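Local atomic coordinates of GH62 arabinofuranosidase (Podospora anserina, PDB entry 4N4B), a protein that hydrolyses terminal non-reducing alpha-L-arabinofuranoside residues and is probably involved in the breakdown of the plant polysaccharide xylan. Residues Y90-Q94 against A95-T99; S189-L193 against E194-N198; Q263-W266 against A267-N270; Q310-D313 against P314-G318. All coordinates share one frame; numbering follows the deposited sequence. Where two conformers were deposited one is given.

Contact 1: residues Y90-Q94 against A95-T99; sequences YYLDQ and APLGT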
loop_
_atom_site.group_PDB
_atom_site.type_symbol
_atom_site.label_atom_id
_atom_site.label_comp_id
_atom_site.label_asym_id
_atom_site.label_seq_id
_atom_site.Cartn_x
_atom_site.Cartn_y
_atom_site.Cartn_z
ATOM N N TYR A 90 -3.755 -7.782 16.485
ATOM C CA TYR A 90 -3.560 -9.206 16.326
ATOM C C TYR A 90 -2.339 -9.427 15.459
ATOM O O TYR A 90 -2.356 -9.192 14.349
ATOM C CB TYR A 90 -4.792 -9.912 15.735
ATOM C CG TYR A 90 -6.044 -9.714 16.573
ATOM C CD1 TYR A 90 -6.286 -10.515 17.621
ATOM C CD2 TYR A 90 -6.911 -8.713 16.329
ATOM C CE1 TYR A 90 -7.403 -10.343 18.417
ATOM C CE2 TYR A 90 -8.041 -8.532 17.118
ATOM C CZ TYR A 90 -8.263 -9.374 18.152
ATOM O OH TYR A 90 -9.394 -9.117 18.921
ATOM N N TYR A 91 -1.278 -9.852 16.094
ATOM C CA TYR A 91 -0.007 -10.002 15.433
ATOM C C TYR A 91 0.034 -11.290 14.599
ATOM O O TYR A 91 -0.248 -12.345 15.064
ATOM C CB TYR A 91 1.102 -9.994 16.498
ATOM C CG TYR A 91 1.232 -8.632 17.207
ATOM C CD1 TYR A 91 1.817 -7.577 16.585
ATOM C CD2 TYR A 91 0.754 -8.448 18.485
ATOM C CE1 TYR A 91 1.905 -6.361 17.186
ATOM C CE2 TYR A 91 0.867 -7.211 19.097
ATOM C CZ TYR A 91 1.461 -6.181 18.450
ATOM O OH TYR A 91 1.589 -4.972 19.076
ATOM N N LEU A 92 0.384 -11.143 13.347
ATOM C CA LEU A 92 0.318 -12.268 12.429
ATOM C C LEU A 92 1.444 -13.271 12.601
ATOM O O LEU A 92 1.386 -14.330 12.073
ATOM C CB LEU A 92 0.216 -11.806 10.973
ATOM C CG LEU A 92 -0.958 -10.904 10.611
ATOM C CD1 LEU A 92 -1.116 -10.910 9.092
ATOM C CD2 LEU A 92 -2.288 -11.375 11.258
ATOM N N ASP A 93 2.421 -12.918 13.425
ATOM C CA ASP A 93 3.433 -13.927 13.772
ATOM C C ASP A 93 2.868 -15.068 14.609
ATOM O O ASP A 93 3.548 -16.073 14.770
ATOM C CB ASP A 93 4.694 -13.332 14.388
ATOM C CG ASP A 93 4.507 -12.699 15.732
ATOM O OD1 ASP A 93 3.439 -12.814 16.332
ATOM O OD2 ASP A 93 5.472 -12.045 16.222
ATOM N N GLN A 94 1.607 -14.939 15.076
ATOM C CA GLN A 94 0.903 -16.011 15.773
ATOM C C GLN A 94 0.206 -16.946 14.809
ATOM O O GLN A 94 -0.211 -18.037 15.249
ATOM C CB GLN A 94 -0.115 -15.399 16.755
ATOM C CG GLN A 94 0.529 -14.440 17.754
ATOM C CD GLN A 94 1.640 -15.069 18.553
ATOM O OE1 GLN A 94 2.892 -14.821 18.401
ATOM N NE2 GLN A 94 1.218 -15.919 19.392
ATOM N N ALA A 95 0.102 -16.639 13.565
ATOM C CA ALA A 95 -0.371 -17.493 12.496
ATOM C C ALA A 95 0.784 -18.336 11.942
ATOM O O ALA A 95 1.952 -18.001 12.181
ATOM C CB ALA A 95 -0.970 -16.673 11.356
ATOM N N PRO A 96 0.467 -19.276 11.055
ATOM C CA PRO A 96 1.549 -19.953 10.367
ATOM C C PRO A 96 2.426 -19.005 9.588
ATOM O O PRO A 96 3.634 -19.310 9.395
ATOM C CB PRO A 96 0.810 -20.915 9.525
ATOM C CG PRO A 96 -0.389 -21.343 10.326
ATOM C CD PRO A 96 -0.840 -20.000 10.907
ATOM N N LEU A 97 1.897 -17.898 9.147
ATOM C CA LEU A 97 2.682 -16.757 8.508
ATOM C C LEU A 97 3.931 -16.515 9.359
ATOM O O LEU A 97 5.044 -16.471 8.767
ATOM C CB LEU A 97 1.829 -15.569 8.440
ATOM C CG LEU A 97 2.440 -14.344 7.716
ATOM C CD1 LEU A 97 1.378 -13.551 7.014
ATOM C CD2 LEU A 97 3.185 -13.477 8.754
ATOM N N GLY A 98 3.887 -16.424 10.671
ATOM C CA GLY A 98 4.994 -16.642 11.549
ATOM C C GLY A 98 5.953 -15.491 11.673
ATOM O O GLY A 98 5.826 -14.396 11.097
ATOM N N THR A 99 6.946 -15.731 12.520
ATOM C CA THR A 99 8.069 -14.862 12.675
ATOM C C THR A 99 8.947 -14.827 11.436
ATOM O O THR A 99 8.952 -15.744 10.588
ATOM C CB THR A 99 8.886 -15.248 13.924
ATOM O OG1 THR A 99 9.406 -16.562 13.758
ATOM C CG2 THR A 99 8.108 -15.114 15.268
#
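The flat peptide carbonyl of L92 takes A95 N over one face, 61° out of its plane, and has the A95 methyl and the L97 side chain close to its oxygen. A second flat group, the carboxylate of D93, has the methyl of T99 beside it, 4.2 Å from OD2 to CG2. This is a short 3-10 turn in a beta-propeller. It leaves the outer strand 90-91 of one blade and starts the loop toward strand 103-110 of the next. A95 N donates to L92 O at 3.0 Å. Q94 N repeats the three-residue step by donating to Y91 O. L92 and L97 pack against each other, with L97 CD2 4.1 Å from L92 CB. Both leucines are buried, and L118 and Y120 of strand 115-121 pack against L92 and L97 respectively. D93 CB lies 3.6 Å from G98 O and 4.0 Å from T99 CG2. D93 CG sits between its own backbone N and carbonyl carbon (chi1 66°), which puts OD2 by the T99 methyl and within a salt bridge to R42 NH1. G98 adopts a positive phi, and a side chain there would be crowded by P96 O. The loop closes with a CA-H...O contact from G98 CA to D93 O, 3.6 Å long with 157° at the hydrogen.

Contact 2: residues S189-L193 against E194-N198; sequences SETSL and EQFPN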
loop_
_atom_site.group_PDB
_atom_site.type_symbol
_atom_site.label_atom_id
_atom_site.label_comp_id
_atom_site.label_asym_id
_atom_site.label_seq_id
_atom_site.Cartn_x
_atom_site.Cartn_y
_atom_site.Cartn_z
ATOM N N SER A 189 5.040 -7.860 -13.406
ATOM C CA SER A 189 4.951 -9.198 -13.964
ATOM C C SER A 189 3.486 -9.538 -14.150
ATOM O O SER A 189 2.656 -8.829 -13.648
ATOM C CB SER A 189 5.515 -10.220 -13.021
ATOM O OG SER A 189 6.884 -10.105 -12.899
ATOM N N GLU A 190 3.195 -10.587 -14.927
ATOM C CA GLU A 190 1.797 -11.007 -15.099
ATOM C C GLU A 190 1.746 -12.519 -15.205
ATOM O O GLU A 190 2.667 -13.192 -15.595
ATOM C CB GLU A 190 1.119 -10.263 -16.245
ATOM C CG GLU A 190 1.737 -10.515 -17.608
ATOM C CD GLU A 190 0.998 -9.755 -18.703
ATOM O OE1 GLU A 190 1.399 -8.664 -19.043
ATOM O OE2 GLU A 190 -0.054 -10.347 -19.162
ATOM N N THR A 191 0.500 -12.957 -15.006
ATOM C CA THR A 191 0.079 -14.366 -15.256
ATOM C C THR A 191 -1.370 -14.339 -15.589
ATOM O O THR A 191 -2.072 -13.333 -15.424
ATOM C CB THR A 191 0.374 -15.212 -14.042
ATOM O OG1 THR A 191 0.310 -16.613 -14.408
ATOM C CG2 THR A 191 -0.534 -14.923 -12.837
ATOM N N SER A 192 -1.884 -15.464 -16.130
ATOM C CA SER A 192 -3.290 -15.465 -16.340
ATOM C C SER A 192 -4.086 -15.554 -15.068
ATOM O O SER A 192 -3.596 -16.054 -14.043
ATOM C CB SER A 192 -3.644 -16.701 -17.241
ATOM O OG SER A 192 -3.607 -17.869 -16.541
ATOM N N LEU A 193 -5.341 -15.131 -15.123
ATOM C CA LEU A 193 -6.273 -15.213 -14.049
ATOM C C LEU A 193 -6.353 -16.619 -13.505
ATOM O O LEU A 193 -6.394 -16.882 -12.290
ATOM C CB LEU A 193 -7.667 -14.615 -14.386
ATOM C CG LEU A 193 -8.695 -14.582 -13.270
ATOM C CD1 LEU A 193 -8.273 -13.589 -12.144
ATOM C CD2 LEU A 193 -10.085 -14.230 -13.799
ATOM N N GLU A 194 -6.407 -17.599 -14.436
ATOM C CA GLU A 194 -6.562 -18.957 -14.092
ATOM C C GLU A 194 -5.356 -19.614 -13.468
ATOM O O GLU A 194 -5.506 -20.613 -12.717
ATOM C CB GLU A 194 -7.047 -19.761 -15.408
ATOM C CG GLU A 194 -8.382 -19.231 -16.047
ATOM C CD GLU A 194 -8.318 -17.892 -16.907
ATOM O OE1 GLU A 194 -7.233 -17.265 -17.281
ATOM O OE2 GLU A 194 -9.444 -17.412 -17.260
ATOM N N GLN A 195 -4.176 -19.031 -13.701
ATOM C CA GLN A 195 -2.944 -19.561 -13.172
ATOM C C GLN A 195 -2.547 -18.928 -11.797
ATOM O O GLN A 195 -1.866 -19.566 -11.013
ATOM C CB GLN A 195 -1.826 -19.314 -14.144
ATOM C CG GLN A 195 -1.885 -20.124 -15.470
ATOM C CD GLN A 195 -0.718 -19.609 -16.289
ATOM O OE1 GLN A 195 0.424 -19.958 -16.013
ATOM N NE2 GLN A 195 -0.953 -18.596 -17.113
ATOM N N PHE A 196 -3.055 -17.728 -11.568
ATOM C CA PHE A 196 -2.708 -16.982 -10.333
ATOM C C PHE A 196 -2.870 -17.879 -9.131
ATOM O O PHE A 196 -3.911 -18.548 -8.989
ATOM C CB PHE A 196 -3.577 -15.778 -10.260
ATOM C CG PHE A 196 -3.224 -14.925 -9.018
ATOM C CD1 PHE A 196 -3.818 -15.176 -7.802
ATOM C CD2 PHE A 196 -2.270 -13.938 -9.107
ATOM C CE1 PHE A 196 -3.489 -14.376 -6.657
ATOM C CE2 PHE A 196 -1.881 -13.169 -7.969
ATOM C CZ PHE A 196 -2.531 -13.399 -6.784
ATOM N N PRO A 197 -1.912 -17.911 -8.174
ATOM C CA PRO A 197 -0.727 -17.052 -8.058
ATOM C C PRO A 197 0.486 -17.518 -8.801
ATOM O O PRO A 197 1.567 -16.886 -8.738
ATOM C CB PRO A 197 -0.478 -17.050 -6.552
ATOM C CG PRO A 197 -0.891 -18.461 -6.128
ATOM C CD PRO A 197 -2.111 -18.725 -6.967
ATOM N N ASN A 198 0.428 -18.656 -9.481
ATOM C CA ASN A 198 1.522 -19.234 -10.174
ATOM C C ASN A 198 1.818 -18.665 -11.564
ATOM O O ASN A 198 0.948 -18.037 -12.148
ATOM C CB ASN A 198 1.225 -20.766 -10.255
ATOM C CG ASN A 198 0.965 -21.373 -8.895
ATOM O OD1 ASN A 198 1.838 -21.363 -8.004
ATOM N ND2 ASN A 198 -0.189 -21.894 -8.699
HETATM O O HOH W 1 -6.385 -18.717 -10.305
#
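S192 O takes two backbone donors as the chain turns out of its strand: F196 N arrives nearly straight down the carbonyl at 3.0 Å, and Q195 N comes from above the carbonyl plane at 3.1 Å. The side chains tighten this turn. T191 OG1, anti to the backbone N (chi1 -164°), donates to N198 O in its carbonyl plane at 2.7 Å. The T191 methyl CG2 sits at the edge of the F196 ring and 3.9 Å from F196 CA. S192 OG receives a weak bond from Q195 N. In the conformer given, Q195 NE2 also donates to S192 OG at 2.8 Å, but Q195 has a second conformer, so this bond is doubtful. P197, whose preceding peptide bond is cis, lays CB over one face of the F196 ring. With an alanine at T191, N198 O would probably lose this hydroxyl donor and a gap would open beside F196. Strand 185-192 lies between strands 174-180 and 204-208 of an antiparallel propeller blade. L193 and F196 pack on C175 of strand 174-180. The F196 ring reaches across to F110 and Y117, on strands 103-110 and 115-121 of another blade.

Contact 3: residues Q263-W266 against A267-N270; sequences QNPW and ARSN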
loop_
_atom_site.group_PDB
_atom_site.type_symbol
_atom_site.label_atom_id
_atom_site.label_comp_id
_atom_site.label_asym_id
_atom_site.label_seq_id
_atom_site.Cartn_x
_atom_site.Cartn_y
_atom_site.Cartn_z
ATOM N N GLN A 263 3.982 20.936 -7.199
ATOM C CA GLN A 263 2.980 22.023 -7.270
ATOM C C GLN A 263 1.582 21.523 -7.496
ATOM O O GLN A 263 0.586 22.155 -7.087
ATOM C CB GLN A 263 3.337 22.969 -8.435
ATOM C CG GLN A 263 4.756 23.443 -8.318
ATOM C CD GLN A 263 5.810 22.691 -9.202
ATOM O OE1 GLN A 263 5.989 21.414 -9.172
ATOM N NE2 GLN A 263 6.593 23.542 -10.002
ATOM N N ASN A 264 1.469 20.313 -8.120
ATOM C CA ASN A 264 0.200 19.694 -8.331
ATOM C C ASN A 264 0.275 18.210 -7.966
ATOM O O ASN A 264 0.405 17.361 -8.809
ATOM C CB ASN A 264 -0.273 19.768 -9.765
ATOM C CG ASN A 264 -1.673 19.255 -9.917
ATOM O OD1 ASN A 264 -2.555 19.445 -9.067
ATOM N ND2 ASN A 264 -1.895 18.573 -10.987
ATOM N N PRO A 265 0.295 17.937 -6.648
ATOM C CA PRO A 265 0.566 16.616 -6.124
ATOM C C PRO A 265 -0.706 15.847 -5.951
ATOM O O PRO A 265 -1.774 16.351 -5.803
ATOM C CB PRO A 265 1.201 16.858 -4.776
ATOM C CG PRO A 265 0.564 18.132 -4.310
ATOM C CD PRO A 265 0.359 18.954 -5.548
ATOM N N TRP A 266 -0.580 14.525 -5.945
ATOM C CA TRP A 266 -1.704 13.729 -5.468
ATOM C C TRP A 266 -2.033 13.948 -3.980
ATOM O O TRP A 266 -3.134 14.341 -3.657
ATOM C CB TRP A 266 -1.603 12.223 -5.833
ATOM C CG TRP A 266 -2.925 11.491 -5.686
ATOM C CD1 TRP A 266 -3.955 11.538 -6.576
ATOM C CD2 TRP A 266 -3.368 10.600 -4.649
ATOM N NE1 TRP A 266 -4.996 10.791 -6.174
ATOM C CE2 TRP A 266 -4.695 10.199 -4.966
ATOM C CE3 TRP A 266 -2.837 10.174 -3.440
ATOM C CZ2 TRP A 266 -5.428 9.396 -4.155
ATOM C CZ3 TRP A 266 -3.530 9.353 -2.640
ATOM C CH2 TRP A 266 -4.823 8.926 -2.988
ATOM N N ALA A 267 -1.001 13.810 -3.158
ATOM C CA ALA A 267 -1.131 14.131 -1.710
ATOM C C ALA A 267 0.247 14.519 -1.208
ATOM O O ALA A 267 1.247 13.842 -1.437
ATOM C CB ALA A 267 -1.679 12.956 -0.898
ATOM N N ARG A 268 0.279 15.696 -0.521
ATOM C CA ARG A 268 1.524 16.290 -0.076
ATOM C C ARG A 268 1.135 17.299 1.004
ATOM O O ARG A 268 0.013 17.701 1.099
ATOM C CB ARG A 268 2.272 16.943 -1.266
ATOM C CG ARG A 268 3.628 17.511 -0.971
ATOM C CD ARG A 268 4.496 17.783 -2.261
ATOM N NE ARG A 268 5.786 18.339 -1.888
ATOM C CZ ARG A 268 5.970 19.666 -1.708
ATOM N NH1 ARG A 268 5.071 20.537 -2.014
ATOM N NH2 ARG A 268 7.097 20.050 -1.169
ATOM N N SER A 269 2.151 17.781 1.718
ATOM C CA SER A 269 1.897 18.804 2.740
ATOM C C SER A 269 1.131 19.990 2.198
ATOM O O SER A 269 0.362 20.617 2.924
ATOM C CB SER A 269 3.155 19.319 3.363
ATOM O OG SER A 269 4.007 19.902 2.436
ATOM N N ASN A 270 1.322 20.370 0.950
ATOM C CA ASN A 270 0.673 21.515 0.395
ATOM C C ASN A 270 -0.763 21.362 -0.055
ATOM O O ASN A 270 -1.391 22.353 -0.464
ATOM C CB ASN A 270 1.522 22.205 -0.678
ATOM C CG ASN A 270 1.806 21.303 -1.852
ATOM O OD1 ASN A 270 2.016 20.101 -1.725
ATOM N ND2 ASN A 270 1.892 21.894 -3.028
#
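W266 and A267 form a classic beta bulge, both facing F243 of strand 241-248. Here the chain doubles back between strands 256-257 and 272-274. The A267 methyl lies near the six-membered part of the W266 indole, with CB 3.9 Å from CE3. P265 packs against the returning arm. Its CB meets R268 CB at 3.7 Å, and the two side chains cross at about a right angle. N270 approaches P265 from the opposite direction, with OD1 3.6 Å from P265 CG. R268 starts anti to its backbone N (chi1 -176°) and stays extended, which carries its guanidinium out to N270 and D238. Its NH1 makes a weak bond of 3.1 Å to N270 OD1. N270 ND2 lies at the edge of the guanidinium, in its plane, and donates to E262 O. The firmer partner of R268 is D238, in a salt bridge. W266 is buried, and its O takes two donors, W28 NE1 and N271 ND2. The indole meets W28 and F307 edge-to-face and W26 at about 50°. The extra residue, placed against a single partner on the neighbouring strand, is the mark of a classic bulge at the edge of a propeller blade.

Contact 4: residues Q310-D313 against P314-G318; sequences QGMD and PSAGG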
loop_
_atom_site.group_PDB
_atom_site.type_symbol
_atom_site.label_atom_id
_atom_site.label_comp_id
_atom_site.label_asym_id
_atom_site.label_seq_id
_atom_site.Cartn_x
_atom_site.Cartn_y
_atom_site.Cartn_z
ATOM N N GLN A 310 0.450 6.847 6.454
ATOM C CA GLN A 310 1.402 6.989 7.569
ATOM C C GLN A 310 2.064 8.370 7.523
ATOM O O GLN A 310 2.436 8.880 6.466
ATOM C CB GLN A 310 2.444 5.880 7.548
ATOM C CG GLN A 310 3.374 5.892 6.385
ATOM C CD GLN A 310 4.378 4.769 6.439
ATOM O OE1 GLN A 310 4.166 3.703 6.979
ATOM N NE2 GLN A 310 5.541 5.007 5.791
ATOM N N GLY A 311 2.219 8.849 8.722
ATOM C CA GLY A 311 2.895 10.091 8.942
ATOM C C GLY A 311 3.764 10.046 10.204
ATOM O O GLY A 311 3.726 9.146 10.898
ATOM N N MET A 312 4.485 11.116 10.444
ATOM C CA MET A 312 5.322 11.221 11.619
ATOM C C MET A 312 5.638 12.685 11.933
ATOM O O MET A 312 5.654 13.535 11.102
ATOM C CB MET A 312 6.641 10.441 11.469
ATOM C CG MET A 312 7.461 10.905 10.322
ATOM S SD MET A 312 9.096 10.145 10.254
ATOM C CE MET A 312 10.008 11.463 11.082
ATOM N N ASP A 313 5.945 12.881 13.199
ATOM C CA ASP A 313 6.408 14.195 13.668
ATOM C C ASP A 313 7.561 14.672 12.795
ATOM O O ASP A 313 8.514 14.039 12.727
ATOM C CB ASP A 313 6.844 14.085 15.120
ATOM C CG ASP A 313 7.297 15.441 15.741
ATOM O OD1 ASP A 313 7.630 16.351 15.071
ATOM O OD2 ASP A 313 7.336 15.453 16.947
ATOM N N PRO A 314 7.432 15.811 12.130
ATOM C CA PRO A 314 8.488 16.162 11.165
ATOM C C PRO A 314 9.749 16.628 11.835
ATOM O O PRO A 314 10.748 16.738 11.214
ATOM C CB PRO A 314 7.873 17.263 10.349
ATOM C CG PRO A 314 6.997 17.959 11.254
ATOM C CD PRO A 314 6.294 16.850 11.937
ATOM N N SER A 315 9.619 16.894 13.095
ATOM C CA SER A 315 10.970 17.157 13.862
ATOM C C SER A 315 11.800 15.874 14.293
ATOM O O SER A 315 12.902 16.078 14.660
ATOM C CB SER A 315 10.623 17.915 15.126
ATOM O OG SER A 315 10.097 19.164 14.759
ATOM N N ALA A 316 11.230 14.687 14.124
ATOM C CA ALA A 316 11.918 13.473 14.528
ATOM C C ALA A 316 12.965 13.058 13.511
ATOM O O ALA A 316 12.832 13.221 12.336
ATOM C CB ALA A 316 10.937 12.327 14.802
ATOM N N GLY A 317 14.012 12.515 14.047
ATOM C CA GLY A 317 15.055 11.928 13.225
ATOM C C GLY A 317 15.609 10.660 13.817
ATOM O O GLY A 317 14.978 10.026 14.631
ATOM N N GLY A 318 16.786 10.265 13.322
ATOM C CA GLY A 318 17.335 8.997 13.709
ATOM C C GLY A 318 17.244 7.897 12.680
ATOM O O GLY A 318 16.943 8.192 11.514
HETATM O O HOH W 2 7.288 19.097 15.007
#
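M312 and A316 meet methyl to methyl, with CE 3.9 Å from CB, while D313 OD1 reaches S315 N. The chain makes a type I beta turn from D313 to A316. D313 CG stands anti to its own backbone nitrogen (chi1 -177°), and this puts OD1 over the start of the turn. S315 N donates to D313 OD1 at 2.9 Å, meeting it from 37° above the carboxylate plane. That bond makes an Asx turn. The beta turn itself is closed by A316 N to D313 O, 3.1 Å long and nearly straight at 167°. A water donates to D313 OD1 at 2.8 Å and also bonds S315 OG, although S315 was deposited in two conformers, so that second link is doubtful. P314 occupies the second position of the turn, where its ring restricts phi and its nitrogen carries no hydrogen. A glycine in place of P314 would probably set the backbone after D313 free to turn and leave the OD1 bond to S315 less well aligned. The M312 chain is bent at its end, which brings CE 3.6 Å from A316 O. M312 also rests on L323 and W325. The turn follows strand 306-311 at the surface and starts the loop to strand 326-332, which pairs with it antiparallel, G311 bonding R326.

All four contacts are local turns near the rim of the propeller, and none touches another. Contacts 1, 2 and 4 each follow a strand, 90-91, 185-192 and 306-311, in three different sheets, whereas contact 3 lies wholly in a loop. Contacts 1, 2 and 3 are partly buried, and contact 4 is a surface turn. Contact 1 rests on leucine packing beside a 3-10 bond. Contact 2 relies more on hydroxyl and backbone bonds, and contact 3 on proline and aromatic packing. Contact 4 is held by an aspartate and backbone bonds. Contacts 3 and 4 have centres about 18 Å apart; contacts 2 and 4, about 39 Å.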